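Local coordinates for protein nitrilotriacetate monooxygenase (PDB 3SDO) that probably acts as an FMN-dependent monooxygenase of the NtaA/SnaA/DszA family, inserting oxygen from molecular oxygen into an organic substrate, at residues E105-A110 / G202-R207; Q162-S167 / H189-R194. All coordinates share one frame; numbering follows the deposited sequence.

Contact 1 of 2, residues E105-A110 / G202-R207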
loop_
_atom_site.group_PDB
_atom_site.type_symbol
_atom_site.label_atom_id
_atom_site.label_comp_id
_atom_site.label_asym_id
_atom_site.label_seq_id
_atom_site.Cartn_x
_atom_site.Cartn_y
_atom_site.Cartn_z
ATOM N N GLU A 105 -2.482 -11.507 -5.803
ATOM C CA GLU A 105 -1.593 -12.666 -5.939
ATOM C C GLU A 105 -0.920 -12.919 -4.590
ATOM O O GLU A 105 -0.342 -11.996 -4.016
ATOM C CB GLU A 105 -0.540 -12.422 -7.020
ATOM C CG GLU A 105 -1.061 -12.545 -8.429
ATOM C CD GLU A 105 -1.209 -14.013 -8.926
ATOM O OE1 GLU A 105 -0.692 -14.967 -8.287
ATOM O OE2 GLU A 105 -1.834 -14.206 -9.991
ATOM N N PRO A 106 -0.962 -14.170 -4.092
ATOM C CA PRO A 106 -0.345 -14.421 -2.783
ATOM C C PRO A 106 1.128 -13.985 -2.683
ATOM O O PRO A 106 1.541 -13.503 -1.636
ATOM C CB PRO A 106 -0.461 -15.945 -2.607
ATOM C CG PRO A 106 -0.921 -16.479 -3.902
ATOM C CD PRO A 106 -1.560 -15.386 -4.668
ATOM N N TYR A 107 1.901 -14.134 -3.755
ATOM C CA TYR A 107 3.302 -13.693 -3.703
ATOM C C TYR A 107 3.401 -12.184 -3.467
ATOM O O TYR A 107 4.245 -11.726 -2.682
ATOM C CB TYR A 107 4.085 -14.122 -4.958
ATOM C CG TYR A 107 5.603 -14.142 -4.768
ATOM C CD1 TYR A 107 6.246 -15.234 -4.175
ATOM C CD2 TYR A 107 6.389 -13.065 -5.171
ATOM C CE1 TYR A 107 7.644 -15.265 -4.021
ATOM C CE2 TYR A 107 7.776 -13.073 -5.001
ATOM C CZ TYR A 107 8.396 -14.177 -4.430
ATOM O OH TYR A 107 9.764 -14.177 -4.267
ATOM N N ASN A 108 2.531 -11.414 -4.113
ATOM C CA ASN A 108 2.515 -9.961 -3.929
ATOM C C ASN A 108 2.027 -9.565 -2.531
ATOM O O ASN A 108 2.560 -8.643 -1.928
ATOM C CB ASN A 108 1.626 -9.269 -4.993
ATOM C CG ASN A 108 2.224 -9.332 -6.389
ATOM O OD1 ASN A 108 3.446 -9.407 -6.540
ATOM N ND2 ASN A 108 1.367 -9.312 -7.421
ATOM N N VAL A 109 0.977 -10.226 -2.047
ATOM C CA VAL A 109 0.484 -9.983 -0.697
ATOM C C VAL A 109 1.573 -10.246 0.325
ATOM O O VAL A 109 1.835 -9.424 1.211
ATOM C CB VAL A 109 -0.770 -10.841 -0.400
ATOM C CG1 VAL A 109 -1.183 -10.715 1.095
ATOM C CG2 VAL A 109 -1.924 -10.405 -1.335
ATOM N N ALA A 110 2.222 -11.387 0.196
ATOM C CA ALA A 110 3.289 -11.743 1.110
ATOM C C ALA A 110 4.399 -10.673 1.140
ATOM O O ALA A 110 4.830 -10.248 2.234
ATOM C CB ALA A 110 3.838 -13.130 0.759
ATOM N N GLY A 202 8.101 -20.135 -4.652
ATOM C CA GLY A 202 8.936 -19.421 -3.679
ATOM C C GLY A 202 10.398 -19.654 -4.022
ATOM O O GLY A 202 10.704 -20.162 -5.096
ATOM N N PRO A 203 11.323 -19.241 -3.140
ATOM C CA PRO A 203 11.100 -18.573 -1.887
ATOM C C PRO A 203 10.707 -17.113 -2.071
ATOM O O PRO A 203 10.806 -16.561 -3.173
ATOM C CB PRO A 203 12.473 -18.628 -1.203
ATOM C CG PRO A 203 13.419 -19.297 -2.160
ATOM C CD PRO A 203 12.754 -19.289 -3.482
ATOM N N LEU A 204 10.268 -16.506 -0.978
ATOM C CA LEU A 204 10.078 -15.064 -0.915
ATOM C C LEU A 204 11.428 -14.349 -0.907
ATOM O O LEU A 204 12.433 -14.921 -0.435
ATOM C CB LEU A 204 9.309 -14.716 0.355
ATOM C CG LEU A 204 8.566 -13.373 0.357
ATOM C CD1 LEU A 204 7.491 -13.300 -0.756
ATOM C CD2 LEU A 204 7.921 -13.124 1.702
ATOM N N ASN A 205 11.440 -13.098 -1.394
ATOM C CA ASN A 205 12.660 -12.287 -1.466
ATOM C C ASN A 205 12.722 -11.185 -0.401
ATOM O O ASN A 205 13.315 -10.127 -0.604
ATOM C CB ASN A 205 12.898 -11.730 -2.881
ATOM C CG ASN A 205 11.783 -10.836 -3.367
ATOM O OD1 ASN A 205 10.775 -10.655 -2.691
ATOM N ND2 ASN A 205 11.961 -10.276 -4.558
ATOM N N ILE A 206 12.136 -11.467 0.757
ATOM C CA ILE A 206 12.276 -10.593 1.920
ATOM C C ILE A 206 12.177 -11.443 3.185
ATOM O O ILE A 206 11.479 -12.477 3.222
ATOM C CB ILE A 206 11.247 -9.462 1.905
ATOM C CG1 ILE A 206 11.524 -8.474 3.040
ATOM C CG2 ILE A 206 9.819 -10.039 1.980
ATOM C CD1 ILE A 206 10.682 -7.187 2.955
ATOM N N ARG A 207 12.905 -11.009 4.206
ATOM C CA ARG A 207 13.038 -11.757 5.460
ATOM C C ARG A 207 11.832 -11.561 6.387
ATOM O O ARG A 207 10.893 -10.805 6.069
ATOM C CB ARG A 207 14.316 -11.325 6.185
ATOM C CG ARG A 207 14.337 -9.850 6.620
ATOM C CD ARG A 207 15.369 -9.648 7.687
ATOM N NE ARG A 207 14.985 -10.367 8.905
ATOM C CZ ARG A 207 15.819 -10.767 9.847
ATOM N NH1 ARG A 207 17.124 -10.513 9.748
ATOM N NH2 ARG A 207 15.343 -11.428 10.909
#
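The Tyr107 ring has Leu204 CD1 over one face and the carbonyl oxygen of Pro203 at its edge, in plane. This is a luciferase-like TIM-barrel chain. Tyr107 lies in the first turn of helix 106-119, and its ring projects to the loop between strands 199-200 and 215-218. Leu204 CD1 lies 4.0 Å from the Tyr107 ring centroid and 18° off the ring normal, a CH-pi contact displaced toward the rim. CE1 of Tyr107 is its nearest ring atom. The same methyl also touches Ala110 CB at 4.0 Å, one helical turn further on. With chi1 at -160°, the Tyr107 ring swings away from its own backbone N and reaches out to the loop. Gly202 CA packs near Tyr107 CE1. The peptide bond between Gly202 and Pro203 is cis. Leu164 of helix 150-165 packs on both Tyr107 and Ala110. The second subunit is close by: its Asn139 accepts a hydrogen bond from Gly202 N and packs on Tyr107. Tyr107 OH donates a hydrogen bond to Pro203 O at 2.8 Å. It meets a lone pair in the carbonyl plane, at a C=O...donor angle of 134°.

Contact 2 of 2, residues Q162-S167 / H189-R194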
loop_
_atom_site.group_PDB
_atom_site.type_symbol
_atom_site.label_atom_id
_atom_site.label_comp_id
_atom_site.label_asym_id
_atom_site.label_seq_id
_atom_site.Cartn_x
_atom_site.Cartn_y
_atom_site.Cartn_z
ATOM N N GLN A 162 1.537 -17.386 4.315
ATOM C CA GLN A 162 2.247 -17.769 5.514
ATOM C C GLN A 162 3.445 -18.691 5.232
ATOM O O GLN A 162 4.488 -18.545 5.854
ATOM C CB GLN A 162 1.278 -18.384 6.540
ATOM C CG GLN A 162 0.367 -17.338 7.170
ATOM C CD GLN A 162 -0.550 -17.929 8.214
ATOM O OE1 GLN A 162 -1.004 -19.052 8.064
ATOM N NE2 GLN A 162 -0.821 -17.180 9.273
ATOM N N GLY A 163 3.294 -19.640 4.303
ATOM C CA GLY A 163 4.416 -20.424 3.823
ATOM C C GLY A 163 5.548 -19.571 3.269
ATOM O O GLY A 163 6.728 -19.782 3.588
ATOM N N LEU A 164 5.203 -18.595 2.440
ATOM C CA LEU A 164 6.222 -17.669 1.888
ATOM C C LEU A 164 6.920 -16.868 2.970
ATOM O O LEU A 164 8.134 -16.605 2.887
ATOM C CB LEU A 164 5.604 -16.712 0.866
ATOM C CG LEU A 164 5.159 -17.340 -0.450
ATOM C CD1 LEU A 164 4.290 -16.355 -1.218
ATOM C CD2 LEU A 164 6.353 -17.765 -1.305
ATOM N N TRP A 165 6.165 -16.491 3.994
ATOM C CA TRP A 165 6.732 -15.740 5.119
ATOM C C TRP A 165 7.740 -16.554 5.927
ATOM O O TRP A 165 8.476 -15.986 6.714
ATOM C CB TRP A 165 5.642 -15.203 6.060
ATOM C CG TRP A 165 4.897 -14.012 5.529
ATOM C CD1 TRP A 165 5.346 -13.095 4.595
ATOM C CD2 TRP A 165 3.572 -13.582 5.904
ATOM N NE1 TRP A 165 4.371 -12.141 4.372
ATOM C CE2 TRP A 165 3.280 -12.416 5.158
ATOM C CE3 TRP A 165 2.603 -14.077 6.781
ATOM C CZ2 TRP A 165 2.068 -11.739 5.280
ATOM C CZ3 TRP A 165 1.384 -13.398 6.902
ATOM C CH2 TRP A 165 1.130 -12.246 6.168
ATOM N N ASP A 166 7.763 -17.874 5.767
ATOM C CA ASP A 166 8.783 -18.678 6.436
ATOM C C ASP A 166 9.952 -19.051 5.513
ATOM O O ASP A 166 10.728 -19.944 5.840
ATOM C CB ASP A 166 8.133 -19.914 7.089
ATOM C CG ASP A 166 7.358 -19.566 8.374
ATOM O OD1 ASP A 166 7.439 -18.396 8.829
ATOM O OD2 ASP A 166 6.696 -20.465 8.959
ATOM N N SER A 167 10.109 -18.323 4.401
ATOM C CA SER A 167 11.186 -18.593 3.437
ATOM C C SER A 167 12.559 -18.498 4.083
ATOM O O SER A 167 13.419 -19.367 3.863
ATOM C CB SER A 167 11.137 -17.620 2.263
ATOM O OG SER A 167 9.970 -17.784 1.489
ATOM N N HIS A 189 14.279 -21.533 2.356
ATOM C CA HIS A 189 13.383 -22.649 2.046
ATOM C C HIS A 189 12.514 -22.310 0.853
ATOM O O HIS A 189 11.927 -21.231 0.795
ATOM C CB HIS A 189 12.469 -22.949 3.244
ATOM C CG HIS A 189 13.213 -23.156 4.526
ATOM N ND1 HIS A 189 13.661 -24.398 4.934
ATOM C CD2 HIS A 189 13.619 -22.276 5.474
ATOM C CE1 HIS A 189 14.306 -24.272 6.082
ATOM N NE2 HIS A 189 14.296 -22.995 6.432
ATOM N N ARG A 190 12.429 -23.246 -0.090
ATOM C CA ARG A 190 11.435 -23.182 -1.155
ATOM C C ARG A 190 10.068 -23.603 -0.602
ATOM O O ARG A 190 9.999 -24.342 0.369
ATOM C CB ARG A 190 11.818 -24.114 -2.298
ATOM C CG ARG A 190 12.819 -23.533 -3.263
ATOM C CD ARG A 190 12.648 -24.157 -4.640
ATOM N NE ARG A 190 12.674 -25.609 -4.533
ATOM C CZ ARG A 190 12.261 -26.443 -5.477
ATOM N NH1 ARG A 190 12.335 -27.764 -5.261
ATOM N NH2 ARG A 190 11.763 -25.985 -6.629
ATOM N N LEU A 191 8.985 -23.117 -1.200
ATOM C CA LEU A 191 7.653 -23.513 -0.774
ATOM C C LEU A 191 7.121 -24.690 -1.609
ATOM O O LEU A 191 6.560 -25.633 -1.076
ATOM C CB LEU A 191 6.683 -22.325 -0.869
ATOM C CG LEU A 191 5.291 -22.574 -0.270
ATOM C CD1 LEU A 191 5.391 -22.789 1.240
ATOM C CD2 LEU A 191 4.340 -21.406 -0.597
ATOM N N ASP A 192 7.279 -24.623 -2.917
ATOM C CA ASP A 192 6.757 -25.669 -3.817
ATOM C C ASP A 192 5.276 -25.950 -3.556
ATOM O O ASP A 192 4.848 -27.103 -3.513
ATOM C CB ASP A 192 7.579 -26.973 -3.696
ATOM C CG ASP A 192 8.994 -26.815 -4.195
ATOM O OD1 ASP A 192 9.182 -26.184 -5.256
ATOM O OD2 ASP A 192 9.919 -27.334 -3.532
ATOM N N HIS A 193 4.490 -24.897 -3.366
ATOM C CA HIS A 193 3.058 -25.068 -3.201
ATOM C C HIS A 193 2.402 -25.388 -4.545
ATOM O O HIS A 193 2.588 -24.650 -5.521
ATOM C CB HIS A 193 2.429 -23.802 -2.647
ATOM C CG HIS A 193 0.946 -23.880 -2.514
ATOM N ND1 HIS A 193 0.326 -24.280 -1.350
ATOM C CD2 HIS A 193 -0.043 -23.629 -3.404
ATOM C CE1 HIS A 193 -0.983 -24.248 -1.521
ATOM N NE2 HIS A 193 -1.233 -23.874 -2.763
ATOM N N ARG A 194 1.630 -26.476 -4.572
ATOM C CA ARG A 194 0.816 -26.853 -5.722
ATOM C C ARG A 194 -0.563 -27.279 -5.201
ATOM O O ARG A 194 -0.748 -28.388 -4.700
ATOM C CB ARG A 194 1.478 -27.990 -6.508
HETATM O O HOH W 1 9.354 -20.395 0.535
#
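Leu191 CD1 presses on the backbone of Gly163 in the last turns of helix 150-165, 3.6 Å from Gly163 CA. This is the tight apolar part of the contact. Gly163 has no side chain, and CD1 rests directly on its main chain. The other branch, Leu191 CD2, meets Leu164 CG at 4.2 Å, and the two leucine side chains cross at about a right angle. In Leu191, CG lies beside the carbonyl carbon (chi1 -172°), which sends both methyls to the helix.

The other end is polar and held by hydrogen bonds. His189 N donates to Ser167 O at 2.8 Å, within the carbonyl plane but with a bent N-H...O angle of 144°. The His189 ring turns its CD2 edge to the same oxygen, and CD2 also lies 3.7 Å from Asp166 O. NE2 of His189 bonds to Asp169, and Tyr444 stacks on the ring. A water bridges the two segments, donating to Ser167 OG and to His189 O. Ser167 OG itself donates to Leu164 O at 2.6 Å, and Ser167 N hydrogen-bonds to the same carbonyl, so two donors grip this oxygen near the C-terminal end of the helix.

The loose side faces solvent, where Arg190 and Asp192 are exposed. They form a salt bridge by charge alone, Arg190 NH2 to Asp192 OD1 2.9 Å, with the oxygen over the guanidinium face and no N-H pointing at it. Beyond them the chain enters strand 193-194, paired antiparallel with strand 199-200. The arrangement is that of an excursion packed on the outside of a TIM barrel: a loop leading into a two-stranded hairpin lies over the C-terminal part of a barrel helix.

Both contacts pin the long connection after helix 150-165 to the outer helices of the barrel, away from the predicted FMN site. Neither lies in the barrel interior. Contact 1 holds helix 106-119 at the subunit interface, and its touching residues are all buried. Contact 2 holds the end of helix 150-165 nearer the surface; it has partly exposed residues and a bridging water, and no other chain touches it. Contact 1 relies on an aromatic face and a tyrosine hydroxyl, contact 2 on aliphatic packing against a glycine and backbone polar groups. Their centres are 8 Å apart. Leu204 N and Ser167 OG probably hydrogen-bond, as do Ala110 O and Trp165 NE1, while Pro203 CB packs on His189 O.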